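Local coordinates for probable sugar ABC transporter, sugar-binding protein (Streptococcus pneumoniae, PDB 2W7Y), which probably serves a sugar ABC transporter as its solute-binding protein, binding the blood group A-trisaccharide, at residues 206-211 / 386-391; 213-218 / 222-227; 394-399 / 423-428. One frame throughout, in Å; residues are numbered along the deposited sequence.

Contact 1: residues 206-211 / 386-391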
loop_
_atom_site.group_PDB
_atom_site.type_symbol
_atom_site.label_atom_id
_atom_site.label_comp_id
_atom_site.label_asym_id
_atom_site.label_seq_id
_atom_site.Cartn_x
_atom_site.Cartn_y
_atom_site.Cartn_z
ATOM N N PRO A 206 -9.724 -2.708 2.043
ATOM C CA PRO A 206 -9.243 -2.357 3.388
ATOM C C PRO A 206 -9.247 -3.491 4.419
ATOM O O PRO A 206 -8.535 -3.401 5.421
ATOM C CB PRO A 206 -10.220 -1.267 3.831
ATOM C CG PRO A 206 -10.757 -0.703 2.570
ATOM C CD PRO A 206 -10.875 -1.869 1.656
ATOM N N SER A 207 -10.038 -4.534 4.193
ATOM C CA SER A 207 -10.142 -5.626 5.164
ATOM C C SER A 207 -8.909 -6.537 5.204
ATOM O O SER A 207 -8.666 -7.199 6.211
ATOM C CB SER A 207 -11.427 -6.436 4.956
ATOM O OG SER A 207 -11.462 -7.031 3.672
ATOM N N ILE A 208 -8.130 -6.563 4.120
ATOM C CA ILE A 208 -6.880 -7.330 4.094
ATOM C C ILE A 208 -5.819 -6.712 5.010
ATOM O O ILE A 208 -4.904 -7.400 5.456
ATOM C CB ILE A 208 -6.333 -7.554 2.644
ATOM C CG1 ILE A 208 -5.352 -8.738 2.608
ATOM C CG2 ILE A 208 -5.708 -6.266 2.078
ATOM C CD1 ILE A 208 -4.874 -9.138 1.223
ATOM N N ARG A 209 -5.961 -5.416 5.292
ATOM C CA ARG A 209 -5.067 -4.706 6.207
ATOM C C ARG A 209 -5.299 -5.161 7.646
ATOM O O ARG A 209 -4.377 -5.135 8.468
ATOM C CB ARG A 209 -5.244 -3.181 6.107
ATOM C CG ARG A 209 -5.485 -2.621 4.709
ATOM C CD ARG A 209 -4.336 -2.906 3.747
ATOM N NE ARG A 209 -4.475 -2.145 2.507
ATOM C CZ ARG A 209 -3.742 -2.340 1.416
ATOM N NH1 ARG A 209 -2.803 -3.279 1.394
ATOM N NH2 ARG A 209 -3.951 -1.589 0.345
ATOM N N LEU A 210 -6.532 -5.567 7.943
ATOM C CA LEU A 210 -6.858 -6.181 9.232
ATOM C C LEU A 210 -6.285 -7.593 9.348
ATOM O O LEU A 210 -5.750 -7.955 10.395
ATOM C CB LEU A 210 -8.370 -6.193 9.475
ATOM C CG LEU A 210 -9.078 -4.870 9.809
ATOM C CD1 LEU A 210 -10.580 -5.084 9.909
ATOM C CD2 LEU A 210 -8.539 -4.254 11.094
ATOM N N PHE A 211 -6.395 -8.377 8.275
ATOM C CA PHE A 211 -5.800 -9.719 8.207
ATOM C C PHE A 211 -4.270 -9.660 8.293
ATOM O O PHE A 211 -3.658 -10.409 9.055
ATOM C CB PHE A 211 -6.235 -10.449 6.927
ATOM C CG PHE A 211 -5.561 -11.793 6.722
ATOM C CD1 PHE A 211 -5.998 -12.925 7.410
ATOM C CD2 PHE A 211 -4.493 -11.924 5.832
ATOM C CE1 PHE A 211 -5.371 -14.169 7.220
ATOM C CE2 PHE A 211 -3.867 -13.157 5.634
ATOM C CZ PHE A 211 -4.306 -14.283 6.327
ATOM N N PRO A 386 5.227 -6.634 6.461
ATOM C CA PRO A 386 5.099 -6.228 5.064
ATOM C C PRO A 386 3.700 -6.559 4.537
ATOM O O PRO A 386 2.942 -7.267 5.202
ATOM C CB PRO A 386 6.159 -7.078 4.358
ATOM C CG PRO A 386 6.230 -8.328 5.163
ATOM C CD PRO A 386 5.867 -7.960 6.590
ATOM N N THR A 387 3.356 -6.052 3.360
ATOM C CA THR A 387 2.046 -6.350 2.779
ATOM C C THR A 387 2.030 -7.764 2.215
ATOM O O THR A 387 3.038 -8.235 1.668
ATOM C CB THR A 387 1.653 -5.375 1.653
ATOM O OG1 THR A 387 2.689 -5.350 0.665
ATOM C CG2 THR A 387 1.421 -3.976 2.193
ATOM N N VAL A 388 0.886 -8.431 2.364
ATOM C CA VAL A 388 0.618 -9.722 1.724
ATOM C C VAL A 388 1.034 -9.694 0.248
ATOM O O VAL A 388 1.655 -10.640 -0.246
ATOM C CB VAL A 388 -0.887 -10.118 1.858
ATOM C CG1 VAL A 388 -1.271 -11.217 0.867
ATOM C CG2 VAL A 388 -1.208 -10.546 3.289
ATOM N N SER A 389 0.705 -8.596 -0.429
ATOM C CA SER A 389 1.028 -8.393 -1.838
ATOM C C SER A 389 2.524 -8.480 -2.150
ATOM O O SER A 389 2.914 -9.086 -3.143
ATOM C CB SER A 389 0.477 -7.042 -2.306
ATOM O OG SER A 389 0.499 -6.952 -3.718
ATOM N N ASP A 390 3.352 -7.873 -1.300
ATOM C CA ASP A 390 4.804 -7.839 -1.501
ATOM C C ASP A 390 5.447 -9.206 -1.328
ATOM O O ASP A 390 6.286 -9.622 -2.132
ATOM C CB ASP A 390 5.459 -6.839 -0.539
ATOM C CG ASP A 390 5.426 -5.408 -1.058
ATOM O OD1 ASP A 390 5.971 -4.521 -0.367
ATOM O OD2 ASP A 390 4.869 -5.164 -2.151
ATOM N N VAL A 391 5.035 -9.901 -0.277
ATOM C CA VAL A 391 5.686 -11.131 0.143
ATOM C C VAL A 391 5.045 -12.386 -0.482
ATOM O O VAL A 391 5.743 -13.357 -0.782
ATOM C CB VAL A 391 5.792 -11.199 1.707
ATOM C CG1 VAL A 391 4.406 -11.262 2.370
ATOM C CG2 VAL A 391 6.681 -12.348 2.159
#
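I208 reaches V388 with its longer branch: CG1 lies opposite the backbone N (chi1 -160°) and the chain stays extended to CD1, which arrives 4.2 Å from V388 CB and equally close to V388 CG1. The two side chains pass each other at a slant. V388 has CG1 opposite its own backbone N (chi1 163°), which leaves CG2 to turn to the F211 ring. That methyl comes to the ring's edge, near its plane, with 4.4 Å between V388 CG2 and F211 CD2. The ring also packs edge-to-face with F239.

R209 meets T387 with its end, which passes obliquely, R209 NH1 being 4.4 Å from T387 CG2. This is a loose touch; the polar work of the arginine is done at NH2, which donates to O7 of the bound N-acetylgalactosamine. T387 is the N-cap of helix 388-392, and its OG1 accepts from D390 N over 3.3 Å. N212, one residue beyond F211, adds a two-point amide grip, ND2 giving to P386 O and OD1 taking from V388 N.

Chemically, then, the buried meeting of the two segments is apolar at its middle. Its polar edges are met by the threonine cap, by the N212 amide and by the sugar, so this packing of two short helices places a ligand-pocket arginine beside the capped start of helix 388-392.

Contact 2: residues 213-218 / 222-227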
loop_
_atom_site.group_PDB
_atom_site.type_symbol
_atom_site.label_atom_id
_atom_site.label_comp_id
_atom_site.label_asym_id
_atom_site.label_seq_id
_atom_site.Cartn_x
_atom_site.Cartn_y
_atom_site.Cartn_z
ATOM N N THR A 213 -2.322 -7.421 9.575
ATOM C CA THR A 213 -1.817 -6.960 10.864
ATOM C C THR A 213 -2.132 -7.900 12.029
ATOM O O THR A 213 -1.339 -7.992 12.968
ATOM C CB THR A 213 -2.261 -5.509 11.187
ATOM O OG1 THR A 213 -3.683 -5.377 11.042
ATOM C CG2 THR A 213 -1.577 -4.531 10.255
ATOM N N VAL A 214 -3.267 -8.598 11.968
ATOM C CA VAL A 214 -3.649 -9.523 13.047
ATOM C C VAL A 214 -2.802 -10.792 13.001
ATOM O O VAL A 214 -2.565 -11.429 14.028
ATOM C CB VAL A 214 -5.185 -9.834 13.084
ATOM C CG1 VAL A 214 -5.589 -10.846 12.015
ATOM C CG2 VAL A 214 -5.600 -10.324 14.471
ATOM N N LEU A 215 -2.337 -11.141 11.805
ATOM C CA LEU A 215 -1.392 -12.230 11.624
ATOM C C LEU A 215 -0.060 -11.878 12.296
ATOM O O LEU A 215 0.566 -12.728 12.926
ATOM C CB LEU A 215 -1.206 -12.522 10.130
ATOM C CG LEU A 215 -0.586 -13.849 9.677
ATOM C CD1 LEU A 215 -1.451 -15.047 10.056
ATOM C CD2 LEU A 215 -0.360 -13.819 8.178
ATOM N N GLY A 216 0.346 -10.613 12.191
ATOM C CA GLY A 216 1.582 -10.128 12.811
ATOM C C GLY A 216 1.537 -9.967 14.326
ATOM O O GLY A 216 2.428 -9.356 14.915
ATOM N N THR A 217 0.505 -10.530 14.948
ATOM C CA THR A 217 0.289 -10.424 16.387
ATOM C C THR A 217 1.008 -11.549 17.155
ATOM O O THR A 217 1.148 -11.489 18.381
ATOM C CB THR A 217 -1.237 -10.377 16.709
ATOM O OG1 THR A 217 -1.487 -9.458 17.779
ATOM C CG2 THR A 217 -1.798 -11.753 17.050
ATOM N N THR A 218 1.453 -12.569 16.419
ATOM C CA THR A 218 2.257 -13.655 16.978
ATOM C C THR A 218 3.550 -13.820 16.182
ATOM O O THR A 218 3.635 -13.378 15.034
ATOM C CB THR A 218 1.508 -15.015 16.978
ATOM O OG1 THR A 218 1.239 -15.418 15.630
ATOM C CG2 THR A 218 0.201 -14.943 17.768
ATOM N N ARG A 222 4.213 -13.728 12.025
ATOM C CA ARG A 222 5.214 -12.813 11.467
ATOM C C ARG A 222 6.177 -13.509 10.502
ATOM O O ARG A 222 6.514 -12.961 9.454
ATOM C CB ARG A 222 6.007 -12.119 12.581
ATOM C CG ARG A 222 5.221 -11.087 13.372
ATOM C CD ARG A 222 6.060 -10.470 14.487
ATOM N NE ARG A 222 5.213 -10.052 15.601
ATOM C CZ ARG A 222 5.314 -10.502 16.850
ATOM N NH1 ARG A 222 6.255 -11.378 17.179
ATOM N NH2 ARG A 222 4.479 -10.057 17.781
ATOM N N LYS A 223 6.620 -14.715 10.857
ATOM C CA LYS A 223 7.540 -15.470 10.001
ATOM C C LYS A 223 6.852 -16.042 8.754
ATOM O O LYS A 223 7.505 -16.304 7.742
ATOM C CB LYS A 223 8.296 -16.549 10.792
ATOM C CG LYS A 223 7.435 -17.628 11.431
ATOM C CD LYS A 223 8.314 -18.632 12.174
ATOM C CE LYS A 223 7.500 -19.788 12.737
ATOM N NZ LYS A 223 8.341 -20.752 13.499
ATOM N N LEU A 224 5.536 -16.227 8.839
ATOM C CA LEU A 224 4.700 -16.519 7.675
ATOM C C LEU A 224 4.815 -15.422 6.623
ATOM O O LEU A 224 4.870 -15.709 5.429
ATOM C CB LEU A 224 3.232 -16.676 8.098
ATOM C CG LEU A 224 2.513 -18.029 8.044
ATOM C CD1 LEU A 224 3.391 -19.219 8.447
ATOM C CD2 LEU A 224 1.243 -17.972 8.884
ATOM N N LEU A 225 4.854 -14.169 7.084
ATOM C CA LEU A 225 4.995 -12.994 6.221
ATOM C C LEU A 225 6.453 -12.638 5.879
ATOM O O LEU A 225 6.721 -11.553 5.360
ATOM C CB LEU A 225 4.286 -11.785 6.852
ATOM C CG LEU A 225 2.754 -11.809 6.942
ATOM C CD1 LEU A 225 2.274 -10.824 8.010
ATOM C CD2 LEU A 225 2.107 -11.491 5.588
ATOM N N ASP A 226 7.379 -13.550 6.176
ATOM C CA ASP A 226 8.800 -13.398 5.838
ATOM C C ASP A 226 9.156 -14.142 4.551
ATOM O O ASP A 226 10.130 -13.810 3.875
ATOM C CB ASP A 226 9.678 -13.939 6.971
ATOM C CG ASP A 226 10.244 -12.847 7.861
ATOM O OD1 ASP A 226 10.955 -11.949 7.349
ATOM O OD2 ASP A 226 10.002 -12.902 9.086
ATOM N N LYS A 227 8.371 -15.165 4.237
ATOM C CA LYS A 227 8.622 -16.025 3.086
ATOM C C LYS A 227 7.393 -16.052 2.170
ATOM O O LYS A 227 6.319 -15.596 2.573
ATOM C CB LYS A 227 8.954 -17.447 3.563
ATOM C CG LYS A 227 10.122 -17.559 4.545
ATOM C CD LYS A 227 11.476 -17.322 3.872
ATOM C CE LYS A 227 12.632 -17.641 4.815
ATOM N NZ LYS A 227 12.729 -16.676 5.949
#
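The polar part of this contact belongs to R222, whose main chain and side chain both reach back to the carbonyls of the turn before it. Its backbone N donates to T218 O at 3.1 Å, a bond of the first turn of helix 219-224. Its side chain, extended from CG to NE, runs across the turn, and R222 NE donates to G216 O at 3.0 Å. That bond is bent, 138° at the hydrogen, and NE stands above the carbonyl plane of G216 rather than within it. T218 O also sits over one face of the guanidinium, offset toward its rim, while R222 CG passes 3.2 Å from T218 O. R222 NH1 has a long, weak ion pair with E219. T218 is the N-cap of the helix, and its OG1 accepts from G221 N.

The apolar part is carried by L215, near the end of helix 207-215, whose side chain is directed at the later segment. Its two methyls divide the work. CD1 meets L224, 4.1 Å from L224 CD2, with the side chains crossing at about a right angle; CD2 goes to L225, 3.9 Å from L225 CG, obliquely. W392 of helix 388-392 touches both L215 and L225.

The result is a corner between two helices, joined through the type I turn L215-T218, in which L215 and L225 are buried while R222, T218 and L224 are partly exposed. The positive charge of R222 would be expected to suit the turn carbonyls near it, G216 O and T218 O.

Contact 3: residues 394-399 / 423-428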
loop_
_atom_site.group_PDB
_atom_site.type_symbol
_atom_site.label_atom_id
_atom_site.label_comp_id
_atom_site.label_asym_id
_atom_site.label_seq_id
_atom_site.Cartn_x
_atom_site.Cartn_y
_atom_site.Cartn_z
ATOM N N GLY A 394 0.633 -10.744 -5.981
ATOM C CA GLY A 394 -0.640 -10.099 -6.310
ATOM C C GLY A 394 -1.856 -11.009 -6.371
ATOM O O GLY A 394 -2.970 -10.577 -6.060
ATOM N N ASP A 395 -1.646 -12.261 -6.776
ATOM C CA ASP A 395 -2.726 -13.246 -6.880
ATOM C C ASP A 395 -3.288 -13.654 -5.521
ATOM O O ASP A 395 -4.501 -13.810 -5.372
ATOM C CB ASP A 395 -2.262 -14.490 -7.647
ATOM C CG ASP A 395 -2.125 -14.246 -9.141
ATOM O OD1 ASP A 395 -2.680 -13.249 -9.651
ATOM O OD2 ASP A 395 -1.463 -15.061 -9.812
ATOM N N VAL A 396 -2.401 -13.838 -4.547
ATOM C CA VAL A 396 -2.786 -14.206 -3.182
ATOM C C VAL A 396 -3.527 -13.033 -2.533
ATOM O O VAL A 396 -4.572 -13.219 -1.910
ATOM C CB VAL A 396 -1.551 -14.662 -2.346
ATOM C CG1 VAL A 396 -1.879 -14.778 -0.864
ATOM C CG2 VAL A 396 -1.017 -15.992 -2.872
ATOM N N HIS A 397 -2.977 -11.834 -2.713
ATOM C CA HIS A 397 -3.608 -10.565 -2.320
ATOM C C HIS A 397 -5.084 -10.487 -2.765
ATOM O O HIS A 397 -5.982 -10.362 -1.926
ATOM C CB HIS A 397 -2.764 -9.416 -2.894
ATOM C CG HIS A 397 -3.339 -8.049 -2.694
ATOM N ND1 HIS A 397 -3.229 -7.358 -1.507
ATOM C CD2 HIS A 397 -3.980 -7.219 -3.552
ATOM C CE1 HIS A 397 -3.801 -6.174 -1.632
ATOM N NE2 HIS A 397 -4.260 -6.063 -2.865
ATOM N N THR A 398 -5.315 -10.606 -4.076
ATOM C CA THR A 398 -6.651 -10.532 -4.684
ATOM C C THR A 398 -7.607 -11.635 -4.199
ATOM O O THR A 398 -8.778 -11.367 -3.907
ATOM C CB THR A 398 -6.558 -10.542 -6.237
ATOM O OG1 THR A 398 -5.760 -9.436 -6.680
ATOM C CG2 THR A 398 -7.942 -10.443 -6.883
ATOM N N ALA A 399 -7.107 -12.866 -4.117
ATOM C CA ALA A 399 -7.888 -14.003 -3.606
ATOM C C ALA A 399 -8.347 -13.807 -2.156
ATOM O O ALA A 399 -9.495 -14.099 -1.823
ATOM C CB ALA A 399 -7.098 -15.307 -3.748
ATOM N N ASP A 423 -8.796 -23.577 0.991
ATOM C CA ASP A 423 -8.854 -24.475 -0.165
ATOM C C ASP A 423 -8.484 -23.738 -1.457
ATOM O O ASP A 423 -7.773 -24.281 -2.309
ATOM C CB ASP A 423 -10.248 -25.103 -0.300
ATOM C CG ASP A 423 -10.484 -26.255 0.678
ATOM O OD1 ASP A 423 -11.609 -26.805 0.684
ATOM O OD2 ASP A 423 -9.555 -26.616 1.435
ATOM N N VAL A 424 -8.973 -22.505 -1.589
ATOM C CA VAL A 424 -8.698 -21.649 -2.746
ATOM C C VAL A 424 -7.222 -21.228 -2.816
ATOM O O VAL A 424 -6.628 -21.211 -3.900
ATOM C CB VAL A 424 -9.647 -20.406 -2.773
ATOM C CG1 VAL A 424 -9.139 -19.318 -3.721
ATOM C CG2 VAL A 424 -11.068 -20.821 -3.162
ATOM N N LEU A 425 -6.636 -20.910 -1.662
ATOM C CA LEU A 425 -5.233 -20.488 -1.587
ATOM C C LEU A 425 -4.229 -21.580 -1.970
ATOM O O LEU A 425 -3.226 -21.297 -2.628
ATOM C CB LEU A 425 -4.895 -19.920 -0.202
ATOM C CG LEU A 425 -5.043 -18.419 0.110
ATOM C CD1 LEU A 425 -5.031 -17.517 -1.141
ATOM C CD2 LEU A 425 -6.258 -18.144 0.967
ATOM N N LYS A 426 -4.506 -22.817 -1.552
ATOM C CA LYS A 426 -3.654 -23.971 -1.862
ATOM C C LYS A 426 -3.568 -24.266 -3.360
ATOM O O LYS A 426 -2.508 -24.642 -3.860
ATOM C CB LYS A 426 -4.150 -25.219 -1.128
ATOM C CG LYS A 426 -3.748 -25.312 0.334
ATOM C CD LYS A 426 -4.861 -25.962 1.140
ATOM C CE LYS A 426 -4.369 -26.530 2.453
ATOM N NZ LYS A 426 -4.172 -27.994 2.332
ATOM N N SER A 427 -4.689 -24.094 -4.063
ATOM C CA SER A 427 -4.772 -24.336 -5.507
ATOM C C SER A 427 -3.930 -23.370 -6.345
ATOM O O SER A 427 -3.459 -23.734 -7.427
ATOM C CB SER A 427 -6.228 -24.292 -5.973
ATOM O OG SER A 427 -7.009 -25.264 -5.303
ATOM N N LEU A 428 -3.750 -22.145 -5.851
ATOM C CA LEU A 428 -2.982 -21.124 -6.567
ATOM C C LEU A 428 -1.507 -21.066 -6.144
ATOM O O LEU A 428 -1.131 -21.516 -5.057
ATOM C CB LEU A 428 -3.646 -19.750 -6.411
#
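Helices 394-406 and 414-427 run side by side in nearly opposite directions here, closest at V396 and L425, where CA of V396 and CA of L425 are 6.9 Å apart. A single methyl then makes the closest side-chain contacts: L425 CD1 lies 4.0 Å from A399 CB and 4.2 Å from V396 CG1, resting against two residues set nearly one turn apart on the facing helix. L425 and V396 cross at about a right angle. The valine presents CG1 because that branch stands opposite its backbone N (chi1 169°). A399 offers only its methyl, which points at the other helix and is where L425 CD1 comes to rest.

Two hydroxyls stay on their own helices. T398 OG1 donates to G394 O at 3.1 Å, and T398 N reaches the same oxygen from the other face of its plane, so this carbonyl is gripped twice. S427 OG makes the like bond to D423 O at 3.2 Å near the C-terminal end of the modelled chain. Beyond the pair, V396 also touches L229, and L425 also touches I234.

This is antiparallel packing of the last two helices of the modelled chain, away from the glycan: the V396 side chain is about 13 Å from the bound N-acetylgalactosamine at the nearest atoms. Between these two segments the packing is aliphatic alone, with L425 buried, which fits a hydrophobic rather than a polar attachment.

From the N terminus, helix 207-215 comes first and serves two contacts: its start opens contact 1, and its end opens contact 2. Contact 2 closes almost at once, at 222-227, so its short loop is nested within the much longer one that contact 1 closes at 386-391. Contact 3 follows in series, joining helix 394-406 to the last modelled helix, 414-427. Segment 386-391 is the hub: V391 and P386 pack on the backbone of 225-227, and V388 CG1 meets V396 CG1 at 4.0 Å, while I208 also reaches H397. Contacts 2 and 3 do not touch, but contact 1 joins them, tying the last two helices of the chain to the helical corner at 207-224.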